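Local coordinates for protein protease Do-like 2, chloroplastic (Arabidopsis thaliana, PDB 4FLN) that acts as a chloroplast serine protease that makes the primary cut in the photodamaged D1 protein of photosystem II, at residues L64-Q69 with Y493-E498; L456-K461 with S497-D502; S183-G188 with A323-I328; V119-A124 with T250-L255; E138-G143 with P203-Q208. One frame throughout, in Å; residues are numbered along the deposited sequence.

How the interactions relate
Interaction 5 lies wholly in the protease, where its two barrels meet, and interaction 2 wholly in the second PDZ region. Interactions 1, 3 and 4 run between these parts. Interactions 3 and 4 have centres about 10 Å apart. They touch, and both join the protease to the first PDZ region, interaction 4 through the loop between helix 233-246 and strand 257-261. Strands 185-191 and 203-205 put interactions 3 and 5 on the same barrel. Interactions 1 and 2 share Ser497 and Glu498, with centres about 16 Å apart. Along the chain, the segments of interactions 3, 4 and 5 all fall between those of interaction 1. Interaction 1 thus brings the second PDZ region back to an early protease loop.

Interaction 1: L64-Q69 with Y493-E498; sequences LPWQKQ and YGIPSE
Trp66 turns one broad face of its indole to Ile495, and the two side chains meet at a slant. Both branches of the isoleucine lie over that face. Ile495 CG2 sits above the five-membered ring in a CH-pi contact, though its exact spacing in the model is not reliable. Ile495 CD1 reaches further across, over the six-membered ring, 3.5 Å from Trp66 CZ2. Ile495 CG1 bridges the two, 3.8 Å from Trp66 CE2. The torsions of Ile495 explain the spread: CG2 stands anti to the backbone N, while CG1 lies beside it (chi1 -44°). Pro496 adds a looser touch, its CD 4.2 Å from Trp66 CB. On the opposite face of the indole lies CB of Leu64, from the same loop. The indole is sandwiched between Ile495 and Leu64 CB, and Tyr372 meets it edge-to-face. Gln67, next to Trp66, packs on Gln67 of a second subunit, which places the contact near a subunit interface. Segment 64-69 lies between the first two strands of the protease, the position of loop LA in HtrA proteases, here set against the tail that follows the last helix of the second PDZ domain.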
# COMPACT_ATOMS: atom_id res chain seq x y z
N LEU B 64 1.80 -13.52 27.34
CA LEU B 64 2.62 -14.22 28.32
C LEU B 64 2.44 -13.56 29.69
O LEU B 64 3.19 -12.64 30.03
CB LEU B 64 4.09 -14.16 27.90
CG LEU B 64 4.46 -14.40 26.43
CD1 LEU B 64 5.80 -13.74 26.09
CD2 LEU B 64 4.49 -15.89 26.10
N PRO B 65 1.43 -14.00 30.47
CA PRO B 65 1.19 -13.15 31.65
C PRO B 65 1.96 -13.49 32.93
O PRO B 65 1.40 -13.29 34.01
CB PRO B 65 -0.29 -13.41 31.91
CG PRO B 65 -0.47 -14.85 31.52
CD PRO B 65 0.44 -15.07 30.34
N TRP B 66 3.21 -13.91 32.82
CA TRP B 66 4.15 -13.92 33.94
C TRP B 66 5.09 -12.75 33.73
O TRP B 66 6.00 -12.51 34.52
CB TRP B 66 4.92 -15.24 34.01
CG TRP B 66 5.31 -15.72 32.66
CD1 TRP B 66 6.44 -15.40 31.97
CD2 TRP B 66 4.56 -16.59 31.81
NE1 TRP B 66 6.44 -16.02 30.75
CE2 TRP B 66 5.29 -16.76 30.62
CE3 TRP B 66 3.33 -17.25 31.94
CZ2 TRP B 66 4.84 -17.56 29.57
CZ3 TRP B 66 2.89 -18.04 30.90
CH2 TRP B 66 3.64 -18.19 29.73
N GLN B 67 4.86 -12.03 32.63
CA GLN B 67 5.75 -10.98 32.16
C GLN B 67 5.02 -9.65 32.04
O GLN B 67 3.79 -9.58 32.01
CB GLN B 67 6.34 -11.31 30.78
CG GLN B 67 7.51 -12.27 30.77
CD GLN B 67 8.13 -12.41 29.37
OE1 GLN B 67 7.84 -11.62 28.46
NE2 GLN B 67 8.98 -13.41 29.20
N LYS B 68 5.81 -8.58 31.95
CA LYS B 68 5.26 -7.27 31.72
C LYS B 68 5.72 -6.72 30.36
O LYS B 68 6.73 -7.15 29.82
CB LYS B 68 5.62 -6.35 32.88
CG LYS B 68 4.92 -6.77 34.18
CD LYS B 68 5.01 -5.73 35.28
CE LYS B 68 3.91 -5.91 36.31
NZ LYS B 68 2.56 -5.68 35.72
N GLN B 69 4.94 -5.80 29.80
CA GLN B 69 5.34 -5.15 28.56
C GLN B 69 6.47 -4.16 28.81
O GLN B 69 6.91 -3.97 29.95
CB GLN B 69 4.15 -4.42 27.95
CG GLN B 69 3.02 -5.33 27.53
CD GLN B 69 2.00 -4.63 26.66
OE1 GLN B 69 1.90 -3.40 26.68
NE2 GLN B 69 1.26 -5.41 25.88
N TYR B 493 11.55 -22.97 29.90
CA TYR B 493 10.86 -22.05 28.98
C TYR B 493 11.15 -20.54 28.93
O TYR B 493 11.25 -19.98 27.84
CB TYR B 493 9.36 -22.39 28.89
CG TYR B 493 9.18 -23.51 27.90
CD1 TYR B 493 9.33 -24.84 28.30
CD2 TYR B 493 8.94 -23.26 26.56
CE1 TYR B 493 9.20 -25.87 27.40
CE2 TYR B 493 8.81 -24.29 25.65
CZ TYR B 493 8.95 -25.59 26.08
OH TYR B 493 8.81 -26.62 25.18
N GLY B 494 11.27 -19.86 30.07
CA GLY B 494 11.11 -20.46 31.37
C GLY B 494 10.47 -19.40 32.24
O GLY B 494 10.57 -18.20 31.99
N ILE B 495 9.80 -19.87 33.29
CA ILE B 495 8.81 -19.04 33.95
C ILE B 495 8.98 -19.17 35.45
O ILE B 495 9.27 -20.25 35.97
CB ILE B 495 7.39 -19.48 33.52
CG1 ILE B 495 7.34 -19.70 32.00
CG2 ILE B 495 6.35 -18.45 33.92
CD1 ILE B 495 6.00 -20.21 31.49
N PRO B 496 8.82 -18.04 36.16
CA PRO B 496 9.03 -17.97 37.60
C PRO B 496 8.12 -18.89 38.38
O PRO B 496 8.59 -19.61 39.27
CB PRO B 496 8.67 -16.51 37.92
CG PRO B 496 8.93 -15.78 36.64
CD PRO B 496 8.53 -16.72 35.57
N SER B 497 6.83 -18.88 38.05
CA SER B 497 5.82 -19.55 38.86
C SER B 497 4.75 -20.25 38.04
O SER B 497 4.43 -19.83 36.93
CB SER B 497 5.15 -18.53 39.80
OG SER B 497 3.85 -18.95 40.15
N GLU B 498 4.18 -21.31 38.60
CA GLU B 498 3.13 -22.08 37.94
C GLU B 498 1.85 -21.27 37.88
O GLU B 498 1.00 -21.50 37.01
CB GLU B 498 2.87 -23.37 38.70
CG GLU B 498 2.30 -23.17 40.08
CD GLU B 498 1.10 -24.04 40.36
OE1 GLU B 498 0.34 -23.73 41.29
OE2 GLU B 498 0.92 -25.05 39.64

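Interaction 2: L456-K461 with S497-D502; sequences LIDMCK and SERSAD
The Arg499 guanidinium meets Asp458 at its edge, near its own plane, not over a face. The two flat groups are not coplanar: carboxylate and guanidinium planes stand 52° apart. Arg499 also pairs with its neighbour Glu498, whose OE1 lies on the NE side of the group. The three residues form a salt-bridge network within the second PDZ domain. Asp458 sits near the end of helix 450-459, and Arg499 belongs to the tail after helix 479-493. The backbone of Glu498 is hydrogen-bonded to Ile374 of strand 373-375. The tail is tied to that strand there, and reaches the helix by a side chain.

The two side chains approach from opposite directions. The Arg499 chain bends at chi3 (-145°), which carries the group over to the helix. NH2 faces the carboxylate, and Asp458 OD1 is modelled 2.5 Å from Arg499 NH2. That value is very short and the place of NH2 is less sure, so the bridge is credible but its exact length is doubtful. Asp458 OD1 and Glu498 OE1 are 5.3 Å apart. The positive group probably eases the repulsion of these like charges. Further along, Ser500 OG is bonded to Tyr372 N and Asp502 OD1 to Ser371. Ser500 OG also gives a bond to Asp502 OD2 from above the carboxylate plane. At the start of the tail, Ser497 OG donates to Arg499 O at 2.7 Å, lying 33° out of the carbonyl plane.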
# COMPACT_ATOMS: atom_id res chain seq x y z
N LEU B 456 -9.85 -27.05 41.29
CA LEU B 456 -10.11 -28.42 40.89
C LEU B 456 -8.81 -29.18 40.65
O LEU B 456 -8.70 -30.35 41.00
CB LEU B 456 -11.02 -28.47 39.66
CG LEU B 456 -12.46 -28.00 39.94
CD1 LEU B 456 -13.32 -27.99 38.70
CD2 LEU B 456 -13.08 -28.87 41.01
N ILE B 457 -7.82 -28.50 40.08
CA ILE B 457 -6.52 -29.11 39.89
C ILE B 457 -5.94 -29.53 41.23
O ILE B 457 -5.46 -30.66 41.38
CB ILE B 457 -5.52 -28.15 39.22
CG1 ILE B 457 -5.67 -28.19 37.70
CG2 ILE B 457 -4.10 -28.53 39.58
CD1 ILE B 457 -7.05 -27.92 37.21
N ASP B 458 -5.99 -28.63 42.20
CA ASP B 458 -5.40 -28.89 43.52
C ASP B 458 -6.14 -29.98 44.31
O ASP B 458 -5.53 -30.72 45.08
CB ASP B 458 -5.32 -27.60 44.34
CG ASP B 458 -4.50 -26.51 43.66
OD1 ASP B 458 -3.74 -26.83 42.71
OD2 ASP B 458 -4.61 -25.34 44.07
N MET B 459 -7.45 -30.07 44.12
CA MET B 459 -8.23 -31.11 44.79
C MET B 459 -8.16 -32.44 44.05
O MET B 459 -8.69 -33.44 44.54
CB MET B 459 -9.69 -30.68 44.92
CG MET B 459 -9.90 -29.53 45.87
SD MET B 459 -9.30 -29.93 47.52
CE MET B 459 -9.31 -28.31 48.30
N CYS B 460 -7.51 -32.48 42.89
CA CYS B 460 -7.54 -33.68 42.08
C CYS B 460 -6.55 -34.73 42.57
O CYS B 460 -5.34 -34.51 42.59
CB CYS B 460 -7.25 -33.36 40.60
SG CYS B 460 -7.42 -34.78 39.47
N LYS B 461 -7.09 -35.87 42.99
CA LYS B 461 -6.28 -37.03 43.33
C LYS B 461 -6.29 -38.10 42.23
O LYS B 461 -5.68 -39.16 42.38
CB LYS B 461 -6.69 -37.61 44.69
CG LYS B 461 -7.52 -36.64 45.54
CD LYS B 461 -7.46 -36.93 47.04
CE LYS B 461 -6.11 -36.52 47.61
NZ LYS B 461 -5.68 -35.19 47.10
N SER B 497 6.83 -18.88 38.05
CA SER B 497 5.82 -19.55 38.86
C SER B 497 4.75 -20.25 38.04
O SER B 497 4.43 -19.83 36.93
CB SER B 497 5.15 -18.53 39.80
OG SER B 497 3.85 -18.95 40.15
N GLU B 498 4.18 -21.31 38.60
CA GLU B 498 3.13 -22.08 37.94
C GLU B 498 1.85 -21.27 37.88
O GLU B 498 1.00 -21.50 37.01
CB GLU B 498 2.87 -23.37 38.70
CG GLU B 498 2.30 -23.17 40.08
CD GLU B 498 1.10 -24.04 40.36
OE1 GLU B 498 0.34 -23.73 41.29
OE2 GLU B 498 0.92 -25.05 39.64
N ARG B 499 1.72 -20.33 38.80
CA ARG B 499 0.51 -19.54 38.95
C ARG B 499 0.80 -18.06 38.93
O ARG B 499 1.95 -17.63 38.84
CB ARG B 499 -0.15 -19.82 40.31
CG ARG B 499 -0.96 -21.07 40.40
CD ARG B 499 -1.45 -21.28 41.83
NE ARG B 499 -1.50 -22.70 42.16
CZ ARG B 499 -2.61 -23.40 42.35
NH1 ARG B 499 -3.80 -22.81 42.26
NH2 ARG B 499 -2.54 -24.69 42.65
N SER B 500 -0.27 -17.30 39.03
CA SER B 500 -0.22 -15.91 39.42
C SER B 500 -0.79 -15.91 40.83
O SER B 500 -1.65 -16.74 41.15
CB SER B 500 -1.06 -15.05 38.48
OG SER B 500 -2.38 -15.55 38.38
N ALA B 501 -0.32 -14.99 41.67
CA ALA B 501 -0.60 -15.02 43.10
C ALA B 501 -2.07 -15.23 43.50
O ALA B 501 -2.37 -15.98 44.44
CB ALA B 501 -0.04 -13.77 43.74
N ASP B 502 -2.98 -14.57 42.80
CA ASP B 502 -4.41 -14.59 43.14
C ASP B 502 -5.03 -15.99 43.16
O ASP B 502 -6.11 -16.18 43.72
CB ASP B 502 -5.19 -13.71 42.17
CG ASP B 502 -4.78 -13.93 40.72
OD1 ASP B 502 -5.51 -14.63 39.99
OD2 ASP B 502 -3.72 -13.40 40.32

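Interaction 3: S183-G188 with A323-I328; sequences SSDLLG and AFRYLI
Leu187 and Tyr326 both carry CG anti to the backbone N (chi1 171° in Tyr326), and this brings their ends together although the Tyr326 CB does not point straight at the strand. Arg325 reaches the strand differently. Its chain is bent at chi3 (-71°), which turns the guanidinium onto Asp185.

The charged pair is a salt bridge made through one nitrogen. Asp185 OD2 lies 2.5 Å from Arg325 NH1, while Asp185 OD1 stays 4.2 Å from Arg325 NH1. The carboxylate and guanidinium planes are 28° apart, and OD2 approaches the guanidinium obliquely. CB of Asp185 is also 3.7 Å from Arg325 NH1. The acid therefore touches with its methylene as well as its oxygen.

The second pair is apolar and lies further along the strand. Leu187 CD2 rests 3.8 Å from Tyr326 CE2, and Leu187 CB lies 4.0 Å from Tyr326 CD2. The leucine meets one side of the ring, again at a slant. Leu186, between the two contacts, points away from the helix. This is the alternation of a beta strand: residues 185 and 187 face the helix.

The contact couples the protease to the first PDZ domain. A bound peptide packs on Arg325 and Ile328, so the same short helix meets both ligand and protease. Asp185 and Leu187 stand on strand 185-191 of the second barrel, paired with strand 165-178, while Tyr326 on helix 325-329 also meets Phe316, and Leu187 packs against Thr234 of helix 233-246.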
# COMPACT_ATOMS: atom_id res chain seq x y z
N SER B 183 -16.95 -0.16 26.33
CA SER B 183 -17.19 -0.22 27.77
C SER B 183 -18.58 0.26 28.17
O SER B 183 -19.41 -0.53 28.61
CB SER B 183 -16.13 0.58 28.53
OG SER B 183 -14.88 -0.08 28.46
N SER B 184 -18.81 1.56 28.04
CA SER B 184 -20.07 2.15 28.46
C SER B 184 -20.42 3.34 27.59
O SER B 184 -19.63 3.73 26.73
CB SER B 184 -19.99 2.57 29.93
N ASP B 185 -21.60 3.92 27.81
CA ASP B 185 -22.04 5.09 27.07
C ASP B 185 -22.49 6.19 28.02
O ASP B 185 -23.47 6.04 28.74
CB ASP B 185 -23.17 4.75 26.09
CG ASP B 185 -22.66 4.46 24.69
OD1 ASP B 185 -21.69 3.68 24.56
OD2 ASP B 185 -23.22 5.00 23.71
N LEU B 186 -21.77 7.30 28.00
CA LEU B 186 -22.05 8.42 28.88
C LEU B 186 -22.20 9.72 28.09
O LEU B 186 -21.78 9.81 26.94
CB LEU B 186 -20.93 8.56 29.90
CG LEU B 186 -20.55 7.30 30.67
CD1 LEU B 186 -19.33 7.57 31.53
CD2 LEU B 186 -21.71 6.81 31.52
N LEU B 187 -22.81 10.72 28.71
CA LEU B 187 -23.00 11.98 28.03
C LEU B 187 -21.61 12.50 27.66
O LEU B 187 -20.62 12.16 28.32
CB LEU B 187 -23.73 12.96 28.95
CG LEU B 187 -24.12 14.36 28.47
CD1 LEU B 187 -25.22 14.31 27.43
CD2 LEU B 187 -24.57 15.19 29.66
N GLY B 188 -21.52 13.28 26.59
CA GLY B 188 -20.26 13.87 26.16
C GLY B 188 -20.49 15.14 25.38
O GLY B 188 -21.54 15.31 24.78
N ALA B 323 -30.98 10.52 24.52
CA ALA B 323 -31.08 9.07 24.53
C ALA B 323 -31.39 8.58 25.94
O ALA B 323 -30.83 9.05 26.94
CB ALA B 323 -29.81 8.44 24.01
N PHE B 324 -32.31 7.63 25.99
CA PHE B 324 -32.79 7.02 27.21
C PHE B 324 -31.61 6.63 28.11
O PHE B 324 -31.66 6.81 29.34
CB PHE B 324 -33.60 5.79 26.79
CG PHE B 324 -34.08 4.97 27.92
CD1 PHE B 324 -34.29 5.51 29.16
CD2 PHE B 324 -34.32 3.62 27.72
CE1 PHE B 324 -34.72 4.73 30.19
CE2 PHE B 324 -34.76 2.83 28.75
CZ PHE B 324 -34.96 3.38 29.99
N ARG B 325 -30.53 6.14 27.50
CA ARG B 325 -29.34 5.75 28.25
C ARG B 325 -28.91 6.80 29.29
O ARG B 325 -28.52 6.45 30.41
CB ARG B 325 -28.17 5.45 27.30
CG ARG B 325 -28.18 4.02 26.75
CD ARG B 325 -27.19 3.82 25.60
NE ARG B 325 -27.64 4.51 24.39
CZ ARG B 325 -26.88 4.73 23.32
NH1 ARG B 325 -25.62 4.32 23.30
NH2 ARG B 325 -27.39 5.37 22.27
N TYR B 326 -28.99 8.08 28.93
CA TYR B 326 -28.55 9.15 29.82
C TYR B 326 -29.13 9.06 31.24
O TYR B 326 -28.40 9.18 32.22
CB TYR B 326 -28.83 10.54 29.23
CG TYR B 326 -28.60 11.66 30.23
CD1 TYR B 326 -29.66 12.30 30.85
CD2 TYR B 326 -27.31 12.05 30.58
CE1 TYR B 326 -29.45 13.30 31.77
CE2 TYR B 326 -27.09 13.06 31.51
CZ TYR B 326 -28.16 13.68 32.10
OH TYR B 326 -27.96 14.69 33.02
N LEU B 327 -30.45 8.87 31.35
CA LEU B 327 -31.07 8.77 32.66
C LEU B 327 -30.43 7.63 33.43
O LEU B 327 -30.05 7.78 34.59
CB LEU B 327 -32.57 8.54 32.56
CG LEU B 327 -33.38 9.70 31.98
CD1 LEU B 327 -34.86 9.35 31.94
CD2 LEU B 327 -33.12 10.94 32.80
N ILE B 328 -30.32 6.49 32.77
CA ILE B 328 -29.75 5.31 33.38
C ILE B 328 -28.36 5.59 33.95
O ILE B 328 -28.03 5.14 35.04
CB ILE B 328 -29.67 4.17 32.37
CG1 ILE B 328 -31.07 3.81 31.87
CG2 ILE B 328 -28.96 2.98 32.96
CD1 ILE B 328 -31.06 2.85 30.71

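Interaction 4: V119-A124 with T250-L255; sequences VDCDIA and TGYPCL
Tyr252 reaches from the loop between helix 233-246 and strand 257-261 to Cys121, and its atoms come closer to the protease loop toward the tip. CB carries CG anti to the carbonyl carbon (chi1 -56°), and this aims the ring at segment 119-124. Tyr252 CD2 is the first ring atom to find a neighbour, at 4.4 Å from Asp120 OD2. Asp120 OD1 is hydrogen-bonded to Tyr249 OH. Next, Tyr252 CE2 lies 3.6 Å from Cys121 CB. The sulfur comes alongside the ring: Cys121 SG is 4.9 Å from the Tyr252 ring centroid and 74° off the normal, a sulfur-aromatic contact at the edge. Segment 119-124 joins the last two strands of the first barrel in the chymotrypsin-like protease fold. It carries Asp122, the acid of the charge relay system by similarity. The Cys121 side chain is about 11 Å from that of His91. Further out, Tyr252 CZ is 3.8 Å from Cys121 CB. His238 of helix 233-246 stacks on the ring. At the tip, Tyr252 OH sits 3.6 Å from Cys121 SG. The hydroxyl is satisfied elsewhere, by a hydrogen bond with Val235 O of that same helix.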
# COMPACT_ATOMS: atom_id res chain seq x y z
N VAL B 119 -12.37 3.83 35.09
CA VAL B 119 -11.87 3.43 33.78
C VAL B 119 -12.82 3.74 32.61
O VAL B 119 -12.36 4.17 31.55
CB VAL B 119 -11.48 1.96 33.74
CG1 VAL B 119 -11.71 1.40 32.34
CG2 VAL B 119 -10.04 1.81 34.19
N ASP B 120 -14.12 3.52 32.80
CA ASP B 120 -15.08 3.70 31.72
C ASP B 120 -15.52 5.16 31.48
O ASP B 120 -16.03 5.49 30.41
CB ASP B 120 -16.29 2.75 31.85
CG ASP B 120 -16.77 2.60 33.28
OD1 ASP B 120 -16.00 2.91 34.21
OD2 ASP B 120 -17.93 2.16 33.48
N CYS B 121 -15.33 6.02 32.47
CA CYS B 121 -15.52 7.45 32.28
C CYS B 121 -14.20 8.18 32.03
O CYS B 121 -14.17 9.40 31.82
CB CYS B 121 -16.23 8.06 33.49
SG CYS B 121 -15.32 7.86 35.03
N ASP B 122 -13.10 7.42 32.08
CA ASP B 122 -11.73 7.92 31.89
C ASP B 122 -11.34 9.15 32.73
O ASP B 122 -10.91 10.17 32.20
CB ASP B 122 -11.40 8.16 30.41
CG ASP B 122 -9.90 8.32 30.17
OD1 ASP B 122 -9.10 7.83 30.99
OD2 ASP B 122 -9.53 8.95 29.16
N ILE B 123 -11.50 9.02 34.03
CA ILE B 123 -11.15 10.09 34.94
C ILE B 123 -10.24 9.55 36.04
O ILE B 123 -10.35 8.40 36.45
CB ILE B 123 -12.42 10.73 35.57
CG1 ILE B 123 -13.26 11.43 34.50
CG2 ILE B 123 -12.07 11.71 36.69
CD1 ILE B 123 -14.56 11.97 35.03
N ALA B 124 -9.31 10.38 36.49
CA ALA B 124 -8.48 10.01 37.63
C ALA B 124 -8.22 11.22 38.48
O ALA B 124 -8.09 12.34 37.98
CB ALA B 124 -7.19 9.36 37.18
N THR B 250 -17.45 3.13 42.07
CA THR B 250 -18.50 2.12 41.87
C THR B 250 -19.09 2.12 40.47
O THR B 250 -19.94 1.29 40.14
CB THR B 250 -19.63 2.29 42.90
OG1 THR B 250 -20.13 3.63 42.84
CG2 THR B 250 -19.12 2.01 44.30
N GLY B 251 -18.66 3.05 39.64
CA GLY B 251 -19.05 3.07 38.24
C GLY B 251 -20.43 3.60 37.91
O GLY B 251 -21.12 4.17 38.76
N TYR B 252 -20.81 3.43 36.65
CA TYR B 252 -22.08 3.90 36.11
C TYR B 252 -22.98 2.71 35.75
O TYR B 252 -22.59 1.83 34.98
CB TYR B 252 -21.83 4.81 34.91
CG TYR B 252 -20.93 5.98 35.22
CD1 TYR B 252 -21.45 7.26 35.32
CD2 TYR B 252 -19.56 5.80 35.42
CE1 TYR B 252 -20.62 8.34 35.61
CE2 TYR B 252 -18.74 6.87 35.72
CZ TYR B 252 -19.28 8.14 35.81
OH TYR B 252 -18.48 9.22 36.10
N PRO B 253 -24.20 2.67 36.31
CA PRO B 253 -25.03 1.48 36.14
C PRO B 253 -25.64 1.36 34.74
O PRO B 253 -25.70 2.33 33.99
CB PRO B 253 -26.13 1.67 37.19
CG PRO B 253 -26.22 3.14 37.36
CD PRO B 253 -24.86 3.71 37.13
N CYS B 254 -26.06 0.15 34.39
CA CYS B 254 -26.83 -0.07 33.17
C CYS B 254 -28.15 -0.76 33.53
O CYS B 254 -28.28 -1.37 34.59
CB CYS B 254 -26.05 -0.91 32.16
SG CYS B 254 -25.90 -2.66 32.62
N LEU B 255 -29.11 -0.66 32.63
CA LEU B 255 -30.42 -1.24 32.85
C LEU B 255 -30.42 -2.73 32.59
O LEU B 255 -31.36 -3.42 32.96
CB LEU B 255 -31.45 -0.56 31.94
CG LEU B 255 -32.88 -1.09 32.02
CD1 LEU B 255 -33.40 -1.15 33.47
CD2 LEU B 255 -33.79 -0.23 31.14

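Interaction 5: E138-G143 with P203-Q208; sequences EPLRLG and PAFNDQ
Leu140 and Phe205 touch between two chain pieces whose directions differ by 50°, with no CA pair closer than the 7.6 Å between Gly143 CA and Asn206 CA. Segment 138-143 lies in the connection between the two barrels of the chymotrypsin-like fold, after strand 123-129 and before strand 151-156. Strand 203-205 belongs to the second barrel. The linker is also tied by its backbone: Leu140 to Met80 in the first barrel, Arg141 and Gly143 to Cys211 in the second.

The two main side chains cross at about a right angle. Leu140 comes to the edge of the Phe205 ring, near its plane, and does not lie over a face. Its branch point does much of the touching, with Leu140 CG 3.8 Å from Phe205 CE1. A methyl extends the contact, Leu140 CD2 being 3.8 Å from Phe205 CZ. The ring also packs on Thr153 and Val155 of strand 151-156. Phe79 of the first barrel meets both Leu140 and Pro203. Pro203 lies near the probable catalytic centre, its side chain about 9 Å from that of Ser200, a charge relay residue by similarity. It meets the linker through Pro203 CB, 4.2 Å from Leu140 CD2.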
# COMPACT_ATOMS: atom_id res chain seq x y z
N GLU B 138 -4.45 28.59 42.83
CA GLU B 138 -5.82 29.09 42.70
C GLU B 138 -6.61 28.18 41.76
O GLU B 138 -6.67 28.43 40.56
CB GLU B 138 -5.83 30.52 42.20
N PRO B 139 -7.23 27.14 42.33
CA PRO B 139 -7.91 26.03 41.64
C PRO B 139 -9.14 26.46 40.83
O PRO B 139 -9.63 27.58 40.96
CB PRO B 139 -8.31 25.09 42.78
CG PRO B 139 -8.36 25.96 43.99
CD PRO B 139 -7.28 26.97 43.79
N LEU B 140 -9.61 25.55 39.98
CA LEU B 140 -10.72 25.81 39.08
C LEU B 140 -12.06 25.37 39.67
O LEU B 140 -12.13 24.40 40.42
CB LEU B 140 -10.49 25.09 37.75
CG LEU B 140 -9.67 25.78 36.65
CD1 LEU B 140 -9.04 27.10 37.10
CD2 LEU B 140 -8.63 24.83 36.09
N ARG B 141 -13.11 26.10 39.33
CA ARG B 141 -14.46 25.72 39.75
C ARG B 141 -15.23 25.11 38.58
O ARG B 141 -14.99 25.47 37.42
CB ARG B 141 -15.21 26.92 40.33
N LEU B 142 -16.13 24.18 38.87
CA LEU B 142 -16.85 23.46 37.83
C LEU B 142 -18.11 24.17 37.37
O LEU B 142 -19.01 24.43 38.16
CB LEU B 142 -17.24 22.07 38.30
CG LEU B 142 -16.10 21.18 38.78
CD1 LEU B 142 -16.45 19.74 38.47
CD2 LEU B 142 -14.80 21.58 38.11
N GLY B 143 -18.18 24.46 36.07
CA GLY B 143 -19.35 25.09 35.48
C GLY B 143 -20.49 24.12 35.23
O GLY B 143 -20.33 22.91 35.34
N PRO B 203 -8.27 21.07 31.39
CA PRO B 203 -9.61 21.65 31.46
C PRO B 203 -10.17 22.20 30.14
O PRO B 203 -9.42 22.69 29.30
CB PRO B 203 -9.42 22.81 32.46
CG PRO B 203 -8.02 23.27 32.18
CD PRO B 203 -7.23 22.04 31.79
N ALA B 204 -11.49 22.11 29.99
CA ALA B 204 -12.21 22.83 28.94
C ALA B 204 -13.04 23.96 29.56
O ALA B 204 -13.87 23.71 30.44
CB ALA B 204 -13.10 21.89 28.19
N PHE B 205 -12.82 25.20 29.10
CA PHE B 205 -13.37 26.40 29.76
C PHE B 205 -14.55 27.08 29.07
O PHE B 205 -14.65 27.09 27.84
CB PHE B 205 -12.29 27.48 29.89
CG PHE B 205 -11.27 27.22 30.95
CD1 PHE B 205 -11.58 27.39 32.29
CD2 PHE B 205 -9.97 26.87 30.61
CE1 PHE B 205 -10.63 27.18 33.27
CE2 PHE B 205 -9.01 26.66 31.59
CZ PHE B 205 -9.34 26.82 32.92
N ASN B 206 -15.41 27.70 29.88
CA ASN B 206 -16.39 28.69 29.43
C ASN B 206 -15.67 29.92 28.99
O ASN B 206 -14.44 29.98 29.02
CB ASN B 206 -17.22 29.19 30.60
CG ASN B 206 -18.29 28.26 31.01
OD1 ASN B 206 -18.51 28.05 32.20
ND2 ASN B 206 -18.97 27.68 30.04
N ASP B 207 -16.42 30.94 28.61
CA ASP B 207 -15.85 32.27 28.49
C ASP B 207 -15.93 32.97 29.85
O ASP B 207 -15.41 34.08 30.02
CB ASP B 207 -16.53 33.09 27.39
CG ASP B 207 -18.04 33.04 27.48
OD1 ASP B 207 -18.57 32.92 28.61
OD2 ASP B 207 -18.70 33.11 26.42
N GLN B 208 -16.56 32.33 30.82
CA GLN B 208 -16.57 32.85 32.18
C GLN B 208 -15.47 32.26 33.06
O GLN B 208 -15.37 32.58 34.24
CB GLN B 208 -17.93 32.63 32.85
CG GLN B 208 -19.01 33.58 32.38
CD GLN B 208 -20.28 32.84 32.02
OE1 GLN B 208 -20.24 31.77 31.40
NE2 GLN B 208 -21.43 33.40 32.41